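Local coordinates for spindle assembly abnormal protein 6 (Caenorhabditis elegans, PDB 4G79) that serves as the central scaffold of the centriole, building the cartwheel that ensures ninefold symmetry, and is required for centrosome duplication, at residues F89-F92 with P93-I97. Residues are numbered along the deposited sequence; the frame is centred on the assembly and turned at random. Where two conformers were deposited one is given.
Sequences FDAF and PKVII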
loop_
_atom_site.group_PDB
_atom_site.type_symbol
_atom_site.label_atom_id
_atom_site.label_comp_id
_atom_site.label_asym_id
_atom_site.label_seq_id
_atom_site.Cartn_x
_atom_site.Cartn_y
_atom_site.Cartn_z
ATOM N N PHE A 89 -7.863 -15.593 6.189
ATOM C CA PHE A 89 -8.791 -15.943 5.126
ATOM C C PHE A 89 -10.261 -15.916 5.572
ATOM O O PHE A 89 -11.077 -15.448 4.808
ATOM C CB PHE A 89 -8.405 -17.312 4.561
ATOM C CG PHE A 89 -9.263 -17.850 3.454
ATOM C CD1 PHE A 89 -9.466 -17.115 2.281
ATOM C CD2 PHE A 89 -9.865 -19.101 3.566
ATOM C CE1 PHE A 89 -10.238 -17.633 1.243
ATOM C CE2 PHE A 89 -10.661 -19.608 2.531
ATOM C CZ PHE A 89 -10.836 -18.879 1.378
ATOM N N ASP A 90 -10.585 -16.379 6.798
ATOM C CA ASP A 90 -11.939 -16.409 7.372
ATOM C C ASP A 90 -12.526 -14.992 7.525
ATOM O O ASP A 90 -13.700 -14.752 7.256
ATOM C CB ASP A 90 -11.890 -17.101 8.750
ATOM C CG ASP A 90 -13.247 -17.355 9.372
ATOM O OD1 ASP A 90 -13.909 -18.331 8.966
ATOM O OD2 ASP A 90 -13.637 -16.589 10.282
ATOM N N ALA A 91 -11.706 -14.066 8.014
ATOM C CA ALA A 91 -12.146 -12.695 8.268
ATOM C C ALA A 91 -12.166 -11.859 6.980
ATOM O O ALA A 91 -12.944 -10.910 6.882
ATOM C CB ALA A 91 -11.229 -12.048 9.288
ATOM N N PHE A 92 -11.328 -12.214 6.000
ATOM C CA PHE A 92 -11.178 -11.424 4.774
ATOM C C PHE A 92 -12.498 -11.067 4.070
ATOM O O PHE A 92 -12.649 -9.870 3.809
ATOM C CB PHE A 92 -10.228 -12.091 3.786
ATOM C CG PHE A 92 -10.069 -11.371 2.470
ATOM C CD1 PHE A 92 -9.403 -10.144 2.406
ATOM C CD2 PHE A 92 -10.479 -11.964 1.283
ATOM C CE1 PHE A 92 -9.193 -9.510 1.183
ATOM C CE2 PHE A 92 -10.271 -11.327 0.060
ATOM C CZ PHE A 92 -9.647 -10.095 0.019
ATOM N N PRO A 93 -13.467 -11.977 3.746
ATOM C CA PRO A 93 -14.678 -11.500 3.035
ATOM C C PRO A 93 -15.515 -10.531 3.886
ATOM O O PRO A 93 -16.026 -9.557 3.372
ATOM C CB PRO A 93 -15.448 -12.794 2.724
ATOM C CG PRO A 93 -14.950 -13.792 3.749
ATOM C CD PRO A 93 -13.505 -13.452 3.926
ATOM N N LYS A 94 -15.602 -10.773 5.171
ATOM C CA LYS A 94 -16.348 -9.947 6.117
ATOM C C LYS A 94 -15.821 -8.506 6.146
ATOM O O LYS A 94 -16.595 -7.563 6.079
ATOM C CB LYS A 94 -16.249 -10.558 7.538
ATOM C CG LYS A 94 -16.602 -12.050 7.624
ATOM C CD LYS A 94 -16.363 -12.594 9.036
ATOM C CE LYS A 94 -16.807 -14.028 9.176
ATOM N NZ LYS A 94 -16.489 -14.565 10.527
ATOM N N VAL A 95 -14.510 -8.350 6.291
ATOM C CA VAL A 95 -13.857 -7.037 6.392
ATOM C C VAL A 95 -13.940 -6.320 5.039
ATOM O O VAL A 95 -14.214 -5.126 5.001
ATOM C CB VAL A 95 -12.398 -7.194 6.930
ATOM C CG1 VAL A 95 -11.721 -5.849 7.068
ATOM C CG2 VAL A 95 -12.395 -7.889 8.303
ATOM N N ILE A 96 -13.762 -7.039 3.914
ATOM C CA ILE A 96 -13.878 -6.411 2.581
ATOM C C ILE A 96 -15.308 -5.959 2.321
ATOM O O ILE A 96 -15.528 -4.857 1.799
ATOM C CB ILE A 96 -13.368 -7.328 1.427
ATOM C CG1 ILE A 96 -11.848 -7.508 1.519
ATOM C CG2 ILE A 96 -13.811 -6.839 -0.003
ATOM C CD1 ILE A 96 -10.952 -6.213 1.466
ATOM N N ILE A 97 -16.298 -6.785 2.705
ATOM C CA ILE A 97 -17.704 -6.434 2.463
ATOM C C ILE A 97 -18.062 -5.242 3.349
ATOM O O ILE A 97 -18.714 -4.321 2.867
ATOM C CB ILE A 97 -18.622 -7.672 2.640
ATOM C CG1 ILE A 97 -18.429 -8.588 1.413
ATOM C CG2 ILE A 97 -20.095 -7.288 2.806
ATOM C CD1 ILE A 97 -18.851 -10.063 1.590
#
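The first turn of helix 92-102, in the globular N-terminal domain that links SAS-6 dimers, is set here by Ala91 and Phe92 against Val95 and Ile96. Val95 N donates to Ala91 O at 3.1 Å. Ile96 N does the same to Phe92 O at 3.0 Å, and both bonds are nearly straight. Pro93, which has no N-H to give, sits in this first turn, its CD 3.3 Å from Phe89 O. On the buried side the Phe92 ring receives Ile96 over one face: in the Ile96 conformer given, its CG1 lies 3.3 Å from Phe92 CE1, and Ile96 CD1 lies 3.7 Å from Phe92 CE1. With chi1 at 177°, CG of Phe92 sits opposite N and beside the carbonyl carbon, and the ring offers that face to Ile96 CG1. Tyr76, Phe134 (edge-to-face), Leu53, Phe55 and Leu79 also touch the ring, joining the helix to strands 51-58 and 132-140 and to helix 73-83. Were Phe92 an alanine, the face under Ile96 CG1 would be lost and a gap would probably open among these neighbours. On the exposed side Lys94, extended beyond CG, runs back past Asp90 O to place NZ 3.5 Å from OD2 of Asp90, in the conformer given: a long salt bridge to a residue just ahead of the helix. Ala91 CB and Val95 CG2 touch lightly at 4.4 Å. The turn thus divides its chemistry: Phe92, Pro93 and Ile96 pack into the domain, Val95 and Ile96 also meet Ile128 of the second subunit, and the charged pair lies toward solvent, where water probably weakens its pull.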